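Local coordinates for 2-(hydroxymethyl)glutarate dehydrogenase (Eubacterium barkeri, PDB 3CKY), which catalyses the NAD-dependent interconversion of 2-formylglutarate and (S)-2-hydroxymethylglutarate, a step in the fermentation of nicotinate, at residues Gly83-Cys88 and Leu106-Val111; Gly91-Asp96 and Glu144-Lys149; Asn184-Ala189 and Gln267-Gly272; Gly230-Gly235 and Ala284-Trp289; Gly246-Ala251 and Pro260-Ala265. All coordinates share one frame; numbering follows the deposited sequence.

Contact 1 (Gly83-Cys88 and Leu106-Val111); sequences GVLSAC and LKMAKV
Leu85 and Val111 form a small, purely apolar contact between the short helical turn 84-87 and helix 102-114, two elements that pack near strand 93-96 in the nucleotide-binding half of the enzyme. The touching branches are methyls: CD2 of Leu85 lies 3.6 Å from CG2 of Val111, and the two side chains cross at about a right angle. Val111 holds CG2 between its backbone N and carbonyl carbon (chi1 -52°), and it is this methyl that meets the leucine. Farther up the helix, Met108 offers the flank of its chain, its CG standing 4.5 Å from Leu85 CD2, a looser approach. One leucine methyl thus meets two residues three positions, about one helical turn, apart. In this Rossmann domain strand 93-96 separates the two segments in sequence, with helix 102-114 following it, and Leu85 closes the distance from the turn that precedes the strand. Met78 of helix 71-79 touches both Leu85 and Met108, extending the apolar cluster, while Lys115 lies against Leu85 beyond the helix end. The turn itself is fastened locally, the hydroxyl OG of Ser86 donating to the carbonyl O of Gly83 over 2.9 Å.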
# COMPACT_ATOMS: atom_id res chain seq x y z
N GLY A 83 30.65 -25.49 -10.28
CA GLY A 83 29.27 -25.72 -9.87
C GLY A 83 28.76 -27.13 -10.11
O GLY A 83 29.44 -27.96 -10.73
N VAL A 84 27.56 -27.39 -9.60
CA VAL A 84 26.89 -28.69 -9.78
C VAL A 84 26.62 -28.98 -11.26
O VAL A 84 26.86 -30.09 -11.73
CB VAL A 84 25.58 -28.75 -8.95
CG1 VAL A 84 24.67 -29.89 -9.42
CG2 VAL A 84 25.91 -28.90 -7.47
N LEU A 85 26.16 -27.97 -11.99
CA LEU A 85 25.84 -28.10 -13.42
C LEU A 85 27.02 -28.60 -14.25
O LEU A 85 26.85 -29.49 -15.09
CB LEU A 85 25.32 -26.77 -13.99
CG LEU A 85 23.80 -26.53 -14.07
CD1 LEU A 85 22.99 -27.51 -13.26
CD2 LEU A 85 23.45 -25.10 -13.69
N SER A 86 28.20 -28.05 -14.01
CA SER A 86 29.40 -28.45 -14.75
C SER A 86 29.80 -29.91 -14.50
O SER A 86 30.45 -30.53 -15.34
CB SER A 86 30.57 -27.52 -14.43
OG SER A 86 31.04 -27.70 -13.11
N ALA A 87 29.41 -30.45 -13.34
CA ALA A 87 29.78 -31.82 -12.95
C ALA A 87 28.71 -32.87 -13.29
O ALA A 87 28.95 -34.06 -13.10
CB ALA A 87 30.10 -31.86 -11.46
N CYS A 88 27.54 -32.43 -13.76
CA CYS A 88 26.48 -33.36 -14.16
C CYS A 88 26.74 -33.91 -15.56
O CYS A 88 27.18 -33.19 -16.45
CB CYS A 88 25.13 -32.66 -14.19
SG CYS A 88 24.49 -32.21 -12.60
N LEU A 106 13.58 -20.57 -14.07
CA LEU A 106 13.65 -20.49 -15.53
C LEU A 106 15.07 -20.15 -16.01
O LEU A 106 15.56 -20.75 -16.97
CB LEU A 106 12.66 -19.46 -16.11
CG LEU A 106 11.23 -19.86 -16.46
CD1 LEU A 106 11.12 -21.35 -16.78
CD2 LEU A 106 10.24 -19.47 -15.38
N LYS A 107 15.70 -19.17 -15.36
CA LYS A 107 17.09 -18.81 -15.67
C LYS A 107 17.98 -20.03 -15.58
O LYS A 107 18.74 -20.34 -16.50
CB LYS A 107 17.62 -17.73 -14.70
CG LYS A 107 17.47 -16.30 -15.19
CD LYS A 107 18.25 -15.29 -14.33
CE LYS A 107 17.36 -14.51 -13.34
NZ LYS A 107 17.09 -15.25 -12.06
N MET A 108 17.88 -20.74 -14.45
CA MET A 108 18.72 -21.88 -14.17
C MET A 108 18.46 -23.02 -15.15
O MET A 108 19.40 -23.68 -15.59
CB MET A 108 18.54 -22.36 -12.73
CG MET A 108 19.79 -22.98 -12.14
SD MET A 108 20.99 -21.81 -11.44
CE MET A 108 20.87 -20.38 -12.52
N ALA A 109 17.20 -23.23 -15.50
CA ALA A 109 16.83 -24.25 -16.47
C ALA A 109 17.45 -23.99 -17.84
O ALA A 109 17.82 -24.93 -18.55
CB ALA A 109 15.32 -24.38 -16.58
N LYS A 110 17.57 -22.71 -18.21
CA LYS A 110 18.19 -22.34 -19.48
C LYS A 110 19.68 -22.64 -19.52
O LYS A 110 20.17 -23.16 -20.51
CB LYS A 110 17.95 -20.86 -19.81
CG LYS A 110 16.63 -20.60 -20.53
CD LYS A 110 16.79 -20.72 -22.04
CE LYS A 110 17.39 -19.46 -22.64
NZ LYS A 110 17.42 -19.52 -24.13
N VAL A 111 20.39 -22.32 -18.43
CA VAL A 111 21.82 -22.66 -18.35
C VAL A 111 22.01 -24.18 -18.29
O VAL A 111 22.94 -24.72 -18.90
CB VAL A 111 22.54 -21.97 -17.14
CG1 VAL A 111 22.28 -20.47 -17.13
CG2 VAL A 111 22.14 -22.58 -15.82

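Contact 2 (Gly91-Asp96 and Glu144-Lys149); sequences GTVIVD and EAVFEK
Gly91 meets Lys149 where the chain runs up to strand 93-96: its carbonyl O is 3.8 Å from the lysine NZ, a loose polar approach at the border of the contact, on the solvent side. The lysine reaches this place because CG stands anti to its backbone N (chi1 -161°) and the chain beyond is extended, carrying the ammonium group from helix 144-157 to the start of the strand. Gly91 has a positive phi of 89°, and with its psi a CB would collide with the preceding carbonyl oxygen, so glycine suits this position. Its backbone is also bonded to Gly116, and that of Thr92 to Asp118, so the chain is already joined to strand 118-125 and its approach here. Thr92 turns its side chain from the helix.

Val93 is the buried middle of the contact. Its CG1 comes to 4.2 Å from CG1 of Val146, the two valines running alongside and pointing opposite ways. The other branch, CG2, lies 4.4 Å from CD of Lys149, so the aliphatic part of the lysine extends the apolar patch toward solvent. Beyond Val93 the strand is taken up with other neighbours: Ile94 packs on Ile64 and Tyr119, Val95 on Phe65 and Ala122, and the carboxylate of Asp96 bonds to Ser98 and Tyr119. A helix laid across a parallel stretch of sheet, with strand valines beneath it, is the layered alpha/beta packing of the Rossmann-type NAD-binding domain.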
# COMPACT_ATOMS: atom_id res chain seq x y z
N GLY A 91 21.56 -35.43 -19.55
CA GLY A 91 20.40 -36.27 -19.26
C GLY A 91 20.08 -36.37 -17.78
O GLY A 91 19.07 -36.97 -17.40
N THR A 92 20.94 -35.80 -16.94
CA THR A 92 20.71 -35.75 -15.51
C THR A 92 19.59 -34.76 -15.25
O THR A 92 19.47 -33.75 -15.94
CB THR A 92 21.98 -35.31 -14.74
OG1 THR A 92 23.05 -36.22 -15.03
CG2 THR A 92 21.74 -35.30 -13.23
N VAL A 93 18.75 -35.07 -14.27
CA VAL A 93 17.66 -34.18 -13.86
C VAL A 93 17.97 -33.59 -12.49
O VAL A 93 18.28 -34.33 -11.55
CB VAL A 93 16.31 -34.92 -13.79
CG1 VAL A 93 15.17 -33.95 -13.45
CG2 VAL A 93 16.01 -35.65 -15.10
N ILE A 94 17.90 -32.26 -12.38
CA ILE A 94 18.00 -31.57 -11.09
C ILE A 94 16.60 -31.25 -10.61
O ILE A 94 15.81 -30.67 -11.36
CB ILE A 94 18.77 -30.24 -11.20
CG1 ILE A 94 20.10 -30.41 -11.94
CG2 ILE A 94 18.98 -29.65 -9.81
CD1 ILE A 94 21.09 -31.35 -11.28
N VAL A 95 16.28 -31.63 -9.38
CA VAL A 95 14.98 -31.33 -8.78
C VAL A 95 15.18 -30.33 -7.66
O VAL A 95 15.61 -30.68 -6.56
CB VAL A 95 14.30 -32.59 -8.24
CG1 VAL A 95 12.95 -32.23 -7.62
CG2 VAL A 95 14.15 -33.63 -9.35
N ASP A 96 14.88 -29.06 -7.96
CA ASP A 96 15.09 -27.95 -7.05
C ASP A 96 13.82 -27.70 -6.22
O ASP A 96 12.80 -27.28 -6.75
CB ASP A 96 15.47 -26.70 -7.83
CG ASP A 96 16.06 -25.60 -6.95
OD1 ASP A 96 16.03 -25.71 -5.71
OD2 ASP A 96 16.55 -24.61 -7.52
N GLU A 144 6.36 -32.68 -19.99
CA GLU A 144 5.66 -33.95 -19.77
C GLU A 144 6.65 -35.11 -19.69
O GLU A 144 6.56 -35.94 -18.79
CB GLU A 144 4.64 -34.20 -20.88
CG GLU A 144 3.76 -35.44 -20.66
CD GLU A 144 3.13 -35.48 -19.28
OE1 GLU A 144 2.58 -34.45 -18.83
OE2 GLU A 144 3.19 -36.55 -18.63
N ALA A 145 7.60 -35.14 -20.63
CA ALA A 145 8.62 -36.19 -20.70
C ALA A 145 9.44 -36.27 -19.41
O ALA A 145 9.69 -37.35 -18.90
CB ALA A 145 9.53 -35.95 -21.89
N VAL A 146 9.86 -35.11 -18.90
CA VAL A 146 10.69 -35.05 -17.70
C VAL A 146 9.89 -35.40 -16.44
O VAL A 146 10.42 -36.02 -15.52
CB VAL A 146 11.35 -33.65 -17.54
CG1 VAL A 146 12.06 -33.53 -16.20
CG2 VAL A 146 12.34 -33.39 -18.69
N PHE A 147 8.61 -35.00 -16.39
CA PHE A 147 7.76 -35.38 -15.27
C PHE A 147 7.59 -36.89 -15.17
O PHE A 147 7.74 -37.45 -14.08
CB PHE A 147 6.38 -34.72 -15.35
CG PHE A 147 5.45 -35.14 -14.24
CD1 PHE A 147 5.57 -34.58 -12.97
CD2 PHE A 147 4.47 -36.10 -14.46
CE1 PHE A 147 4.72 -34.97 -11.93
CE2 PHE A 147 3.61 -36.49 -13.42
CZ PHE A 147 3.74 -35.92 -12.16
N GLU A 148 7.30 -37.54 -16.30
CA GLU A 148 7.15 -39.00 -16.32
C GLU A 148 8.45 -39.67 -15.89
O GLU A 148 8.43 -40.68 -15.18
CB GLU A 148 6.76 -39.48 -17.72
CG GLU A 148 5.36 -39.08 -18.15
CD GLU A 148 5.11 -39.32 -19.63
OE1 GLU A 148 4.32 -38.56 -20.21
OE2 GLU A 148 5.70 -40.26 -20.22
N LYS A 149 9.57 -39.11 -16.34
CA LYS A 149 10.89 -39.60 -15.97
C LYS A 149 11.06 -39.64 -14.45
O LYS A 149 11.42 -40.67 -13.90
CB LYS A 149 11.96 -38.71 -16.62
CG LYS A 149 13.35 -39.32 -16.71
CD LYS A 149 14.16 -38.64 -17.82
CE LYS A 149 15.55 -39.26 -17.97
NZ LYS A 149 16.26 -38.80 -19.20

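Contact 3 (Asn184-Ala189 and Gln267-Gly272); sequences NMASLA and QIFEGG
The ring of Phe269 projects from helix 260-274 as the main bump of this contact and reaches helix 169-197 beside Met185 and Ala186. Its far corner, CZ, abuts the first part of the methionine chain, 4.0 Å from CG and 4.2 Å from CB of Met185. CG of Met185 lies at the ring edge, near the ring plane, and the two side chains cross at about a right angle. Met185 starts toward the phenylalanine with CG anti to its backbone N (chi1 179°), then bends at chi2 and chi3, which leads its end away from helix 260-274. It is therefore the CB-CG part of the methionine that forms the wall for the ring.

Ala186 supplies the hollow. Its small CB is approached by two larger groups of the partner helix: Phe269 CE2 at 4.3 Å, obliquely to the ring, and Ile268 CD1 at 4.4 Å. The two bulky neighbours thus straddle one methyl group. In this all-helical C-terminal domain, the axes of segments 184-189 and 267-272 cross at 69° and come within 10.6 Å. The CA atoms nearest each other are those of Ala186 and Ile268, 7.1 Å apart, so the alanine sits where the CA traces of the two segments come nearest.

Further surfaces enclose the same group. Met238, His242 and Leu245 of helix 238-255 also touch Phe269, whereas Met282 and Ile227 pack on Met185. The opposite flank of helix 169-197 faces a second subunit, where Ser187 meets Cys183 and Leu188 meets Leu180 of that neighbouring subunit.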
# COMPACT_ATOMS: atom_id res chain seq x y z
N ASN A 184 -4.47 -13.49 4.31
CA ASN A 184 -5.64 -13.86 5.09
C ASN A 184 -5.37 -13.64 6.57
O ASN A 184 -6.23 -13.19 7.31
CB ASN A 184 -6.05 -15.32 4.82
CG ASN A 184 -6.55 -15.54 3.41
OD1 ASN A 184 -6.82 -14.59 2.67
ND2 ASN A 184 -6.69 -16.80 3.02
N MET A 185 -4.13 -13.94 6.99
CA MET A 185 -3.73 -13.73 8.37
C MET A 185 -3.64 -12.24 8.71
O MET A 185 -4.16 -11.80 9.74
CB MET A 185 -2.40 -14.41 8.64
CG MET A 185 -1.86 -14.22 10.09
SD MET A 185 -2.84 -15.01 11.39
CE MET A 185 -3.51 -13.61 12.29
N ALA A 186 -2.98 -11.47 7.86
CA ALA A 186 -2.91 -10.03 8.05
C ALA A 186 -4.32 -9.40 8.19
O ALA A 186 -4.55 -8.55 9.04
CB ALA A 186 -2.12 -9.37 6.89
N SER A 187 -5.25 -9.83 7.34
CA SER A 187 -6.63 -9.34 7.41
C SER A 187 -7.30 -9.75 8.73
O SER A 187 -7.98 -8.97 9.38
CB SER A 187 -7.44 -9.87 6.23
OG SER A 187 -6.88 -9.48 4.98
N LEU A 188 -7.08 -11.00 9.11
CA LEU A 188 -7.62 -11.54 10.37
C LEU A 188 -7.14 -10.74 11.58
O LEU A 188 -7.92 -10.41 12.50
CB LEU A 188 -7.25 -13.02 10.51
CG LEU A 188 -7.87 -13.77 11.70
CD1 LEU A 188 -9.42 -13.76 11.63
CD2 LEU A 188 -7.32 -15.18 11.79
N ALA A 189 -5.86 -10.40 11.58
CA ALA A 189 -5.24 -9.67 12.69
C ALA A 189 -6.00 -8.38 13.05
O ALA A 189 -6.42 -8.20 14.21
CB ALA A 189 -3.79 -9.36 12.36
N GLN A 267 4.25 -5.44 4.59
CA GLN A 267 4.66 -4.35 5.46
C GLN A 267 4.12 -4.48 6.89
O GLN A 267 4.78 -4.10 7.85
CB GLN A 267 4.28 -2.99 4.84
CG GLN A 267 4.99 -2.67 3.55
CD GLN A 267 6.51 -2.89 3.58
OE1 GLN A 267 7.09 -3.37 2.59
NE2 GLN A 267 7.15 -2.56 4.68
N ILE A 268 2.93 -5.05 7.02
CA ILE A 268 2.36 -5.35 8.32
C ILE A 268 3.20 -6.42 9.05
O ILE A 268 3.54 -6.26 10.22
CB ILE A 268 0.87 -5.78 8.20
CG1 ILE A 268 0.03 -4.62 7.63
CG2 ILE A 268 0.29 -6.21 9.60
CD1 ILE A 268 -1.36 -5.04 7.20
N PHE A 269 3.56 -7.49 8.34
CA PHE A 269 4.46 -8.48 8.90
C PHE A 269 5.87 -7.93 9.18
O PHE A 269 6.53 -8.40 10.10
CB PHE A 269 4.57 -9.72 8.01
CG PHE A 269 3.42 -10.65 8.13
CD1 PHE A 269 3.23 -11.41 9.28
CD2 PHE A 269 2.51 -10.79 7.08
CE1 PHE A 269 2.17 -12.31 9.39
CE2 PHE A 269 1.45 -11.67 7.18
CZ PHE A 269 1.28 -12.44 8.35
N GLU A 270 6.31 -6.95 8.39
CA GLU A 270 7.57 -6.27 8.70
C GLU A 270 7.50 -5.53 10.03
O GLU A 270 8.47 -5.50 10.78
CB GLU A 270 7.98 -5.29 7.59
CG GLU A 270 9.38 -4.74 7.75
CD GLU A 270 10.43 -5.85 7.82
OE1 GLU A 270 10.65 -6.53 6.79
OE2 GLU A 270 11.00 -6.06 8.89
N GLY A 271 6.34 -4.94 10.32
CA GLY A 271 6.09 -4.34 11.63
C GLY A 271 6.31 -5.33 12.76
O GLY A 271 6.96 -5.01 13.77
N GLY A 272 5.78 -6.54 12.60
CA GLY A 272 5.96 -7.59 13.60
C GLY A 272 7.42 -7.95 13.77
O GLY A 272 7.89 -8.14 14.88

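Contact 4 (Gly230-Gly235 and Ala284-Trp289); sequences GDFAGG and AVIKVW
Phe232 packs against the chain leading into helix 286-293, tying the loop between helices 217-228 and 238-255 into the all-helical C-terminal domain, away from the probable NAD-binding residues. An Asx turn encloses the phenylalanine: Asp231 OD1, just before it, accepts from the backbone N of Ala233, just after it, over 3.0 Å. This bond meets OD1 on its anti side, 30° out of the carboxylate plane, and braces the chain around the phenylalanine.

The ring receives Ala284 on one face in a CH-pi contact, CA lying 3.8 Å from the ring centroid and 25° off the normal. The alanine methyl adds to the cover, with CB 3.6 Å from Phe232 CD1. With its own CG anti to the carbonyl carbon (chi1 -66°), Phe232 brings the ring across to this residue. Lys287 runs beside it, its extended chain placing CE 3.4 Å from CD2 of Phe232 at an oblique approach. Ile286 completes the contact more loosely, its CG2 4.2 Å from Phe232 CZ. The backbones of Phe232 and Asp281 are hydrogen-bonded, and Glu280 and Ser283 also touch the phenylalanine side chain.

An alanine in place of Phe232 would probably open a gap beside Ala284 and leave CE of Lys287 without the ring it now lies against.

The charged end of that lysine is gripped separately, by a salt bridge from NZ to Glu280 and by a water lying in the plane of the phenylalanine ring at its edge. This water accepts from Lys287 NZ at 3.1 Å and donates to Gly230 O at 2.7 Å.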
# COMPACT_ATOMS: atom_id res chain seq x y z
N GLY A 230 -2.46 -17.22 23.35
CA GLY A 230 -1.36 -16.28 23.57
C GLY A 230 0.01 -16.93 23.51
O GLY A 230 1.01 -16.28 23.78
N ASP A 231 0.07 -18.20 23.15
CA ASP A 231 1.33 -18.91 22.98
C ASP A 231 1.69 -18.97 21.50
O ASP A 231 1.11 -19.74 20.74
CB ASP A 231 1.22 -20.32 23.56
CG ASP A 231 2.51 -21.14 23.40
OD1 ASP A 231 3.50 -20.62 22.83
OD2 ASP A 231 2.51 -22.31 23.86
N PHE A 232 2.64 -18.14 21.10
CA PHE A 232 3.02 -18.00 19.71
C PHE A 232 4.32 -18.74 19.40
O PHE A 232 4.93 -18.52 18.36
CB PHE A 232 3.12 -16.52 19.35
CG PHE A 232 1.80 -15.81 19.41
CD1 PHE A 232 0.90 -15.91 18.36
CD2 PHE A 232 1.47 -15.02 20.50
CE1 PHE A 232 -0.31 -15.23 18.39
CE2 PHE A 232 0.26 -14.34 20.55
CZ PHE A 232 -0.63 -14.45 19.49
N ALA A 233 4.73 -19.63 20.30
CA ALA A 233 5.87 -20.48 20.07
C ALA A 233 5.54 -21.55 19.04
O ALA A 233 4.43 -22.11 19.00
CB ALA A 233 6.33 -21.15 21.37
N GLY A 234 6.52 -21.84 18.19
CA GLY A 234 6.37 -22.84 17.14
C GLY A 234 5.51 -22.31 16.01
O GLY A 234 5.51 -21.11 15.73
N GLY A 235 4.77 -23.23 15.39
CA GLY A 235 3.95 -22.91 14.23
C GLY A 235 4.81 -22.59 13.03
O GLY A 235 5.82 -23.24 12.76
N ALA A 284 1.29 -14.08 15.50
CA ALA A 284 1.77 -13.07 16.45
C ALA A 284 1.80 -11.67 15.84
O ALA A 284 1.95 -10.70 16.54
CB ALA A 284 3.15 -13.44 17.00
N VAL A 285 1.66 -11.56 14.52
CA VAL A 285 1.54 -10.22 13.88
C VAL A 285 0.38 -9.38 14.47
O VAL A 285 0.44 -8.15 14.46
CB VAL A 285 1.41 -10.36 12.34
CG1 VAL A 285 0.01 -10.83 11.94
CG2 VAL A 285 1.79 -9.06 11.66
N ILE A 286 -0.65 -10.05 15.01
CA ILE A 286 -1.73 -9.38 15.73
C ILE A 286 -1.21 -8.43 16.85
O ILE A 286 -1.80 -7.39 17.13
CB ILE A 286 -2.78 -10.39 16.31
CG1 ILE A 286 -4.08 -9.66 16.66
CG2 ILE A 286 -2.23 -11.09 17.58
CD1 ILE A 286 -5.28 -10.57 16.95
N LYS A 287 -0.10 -8.82 17.48
CA LYS A 287 0.55 -8.00 18.52
C LYS A 287 0.95 -6.61 18.03
O LYS A 287 1.02 -5.68 18.83
CB LYS A 287 1.79 -8.71 19.04
CG LYS A 287 1.53 -9.99 19.81
CD LYS A 287 2.85 -10.53 20.36
CE LYS A 287 2.70 -11.92 20.88
NZ LYS A 287 3.94 -12.37 21.58
N VAL A 288 1.21 -6.46 16.73
CA VAL A 288 1.40 -5.11 16.13
C VAL A 288 0.25 -4.15 16.47
O VAL A 288 0.47 -3.03 16.90
CB VAL A 288 1.57 -5.15 14.60
CG1 VAL A 288 1.59 -3.71 14.03
CG2 VAL A 288 2.84 -5.91 14.21
N TRP A 289 -0.98 -4.62 16.30
CA TRP A 289 -2.15 -3.78 16.54
C TRP A 289 -2.51 -3.66 18.02
O TRP A 289 -2.93 -2.61 18.47
CB TRP A 289 -3.34 -4.31 15.72
CG TRP A 289 -3.06 -4.39 14.23
CD1 TRP A 289 -3.26 -5.46 13.43
CD2 TRP A 289 -2.51 -3.35 13.39
NE1 TRP A 289 -2.88 -5.17 12.14
CE2 TRP A 289 -2.42 -3.88 12.09
CE3 TRP A 289 -2.08 -2.03 13.61
CZ2 TRP A 289 -1.92 -3.14 11.00
CZ3 TRP A 289 -1.58 -1.29 12.54
CH2 TRP A 289 -1.51 -1.85 11.25
O HOH W 1 2.09 -13.78 23.68

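Contact 5 (Gly246-Ala251 and Pro260-Ala265); sequences GLALEA and PMTAMA
Leu249 and Thr262 have the most surface buried by this contact, and the pair meets through methyl groups. CD2 of Leu249 lies 3.8 Å from CG2 of Thr262, the two side chains lying flank to flank with opposed headings. The leucine sets CG anti to its carbonyl carbon (chi1 -65°), and its end thereby approaches the partner helix more closely than its first bond would suggest. The same CD2 goes on to Ala263, 4.1 Å from its CB and 3.9 Å from its backbone N, so that one methyl rests against two consecutive residues.

Thr262 divides its two branches between different tasks. CG2, anti to the backbone N, faces helix 238-255 and also meets CB of Ala248 at 4.0 Å. The hydroxyl OG1 instead hydrogen-bonds to Glu190 of the second subunit, a bond that satisfies this buried polar atom. The threonine therefore serves packing within the chain and bonding between subunits at once.

Around the group, Ile175 and Leu179 of helix 169-197 lie on Ala248, while Gln267 of the third subunit packs on both Leu249 and Ala263. The short helical axes approach to 9.7 Å with their directions 144° apart. Such a roughly antiparallel pair of neighbouring helices, joined by a short connection and packed on the long helix 169-197, belongs to the all-helical C-terminal domain of this dehydrogenase family, here at the subunit interface of the homotetramer.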
# COMPACT_ATOMS: atom_id res chain seq x y z
N GLY A 246 7.53 -11.85 0.20
CA GLY A 246 8.57 -11.25 -0.64
C GLY A 246 8.76 -11.95 -1.97
O GLY A 246 8.98 -11.30 -2.96
N LEU A 247 8.70 -13.28 -1.96
CA LEU A 247 8.80 -14.07 -3.19
C LEU A 247 7.63 -13.80 -4.13
O LEU A 247 7.81 -13.76 -5.34
CB LEU A 247 8.90 -15.57 -2.88
CG LEU A 247 10.24 -16.05 -2.32
CD1 LEU A 247 10.12 -17.48 -1.73
CD2 LEU A 247 11.36 -15.97 -3.39
N ALA A 248 6.44 -13.64 -3.57
CA ALA A 248 5.27 -13.25 -4.31
C ALA A 248 5.46 -11.90 -5.00
O ALA A 248 5.14 -11.75 -6.18
CB ALA A 248 4.04 -13.22 -3.40
N LEU A 249 5.97 -10.92 -4.28
CA LEU A 249 6.23 -9.59 -4.82
C LEU A 249 7.30 -9.63 -5.91
O LEU A 249 7.23 -8.86 -6.87
CB LEU A 249 6.64 -8.61 -3.71
CG LEU A 249 5.58 -8.30 -2.64
CD1 LEU A 249 6.15 -7.38 -1.56
CD2 LEU A 249 4.33 -7.69 -3.25
N GLU A 250 8.30 -10.49 -5.73
CA GLU A 250 9.32 -10.70 -6.76
C GLU A 250 8.67 -11.25 -8.02
O GLU A 250 8.94 -10.77 -9.12
CB GLU A 250 10.42 -11.67 -6.27
CG GLU A 250 11.57 -11.78 -7.26
CD GLU A 250 12.49 -12.97 -7.01
OE1 GLU A 250 13.29 -13.27 -7.93
OE2 GLU A 250 12.40 -13.60 -5.92
N ALA A 251 7.79 -12.24 -7.86
CA ALA A 251 7.06 -12.78 -9.02
C ALA A 251 6.13 -11.74 -9.66
O ALA A 251 6.01 -11.67 -10.88
CB ALA A 251 6.29 -14.05 -8.65
N PRO A 260 -1.29 -5.35 -4.59
CA PRO A 260 -1.48 -4.39 -3.50
C PRO A 260 -1.76 -5.02 -2.13
O PRO A 260 -1.21 -4.56 -1.13
CB PRO A 260 -2.68 -3.56 -3.97
CG PRO A 260 -3.36 -4.36 -5.02
CD PRO A 260 -2.26 -5.15 -5.68
N MET A 261 -2.62 -6.02 -2.06
CA MET A 261 -2.93 -6.69 -0.79
C MET A 261 -1.71 -7.40 -0.24
O MET A 261 -1.45 -7.36 0.96
CB MET A 261 -4.06 -7.71 -0.97
CG MET A 261 -5.38 -7.10 -1.41
SD MET A 261 -6.11 -5.97 -0.22
CE MET A 261 -6.67 -7.13 1.06
N THR A 262 -0.98 -8.08 -1.11
CA THR A 262 0.25 -8.77 -0.73
C THR A 262 1.27 -7.78 -0.19
O THR A 262 1.89 -8.04 0.84
CB THR A 262 0.86 -9.51 -1.94
OG1 THR A 262 -0.12 -10.43 -2.46
CG2 THR A 262 2.13 -10.25 -1.55
N ALA A 263 1.43 -6.67 -0.91
CA ALA A 263 2.37 -5.62 -0.56
C ALA A 263 2.06 -5.09 0.84
O ALA A 263 2.99 -4.92 1.67
CB ALA A 263 2.32 -4.48 -1.58
N MET A 264 0.77 -4.84 1.10
CA MET A 264 0.41 -4.29 2.40
C MET A 264 0.61 -5.35 3.49
O MET A 264 1.15 -5.03 4.55
CB MET A 264 -1.00 -3.67 2.42
CG MET A 264 -1.10 -2.27 1.74
SD MET A 264 0.35 -1.17 1.84
CE MET A 264 0.49 -0.98 3.62
N ALA A 265 0.23 -6.60 3.22
CA ALA A 265 0.49 -7.69 4.18
C ALA A 265 1.97 -7.77 4.52
O ALA A 265 2.34 -7.96 5.66
CB ALA A 265 -0.01 -9.05 3.62

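Overall arrangement
The five contacts divide between the two domains. Contacts 1 and 2 lie in the Rossmann domain, touch through packing of Cys88, Leu85 and Val84 on Ile94, and interleave along the chain. Contacts 3, 4 and 5 belong to the helical domain. Contacts 1, 3, 4 and 5 are buried; contact 2 is only partly so, with an exposed lysine at its edge. Contacts 3 and 5 share helix 260-274 and both adjoin the second subunit, whereas contact 4 meets contact 3 through Val285 and Val288. Methyl packing dominates contacts 1 and 5, aromatic packing contacts 3 and 4, and only contact 4 has a water bridging its segments. Centres of contacts 1 and 4 are about 40 Å apart.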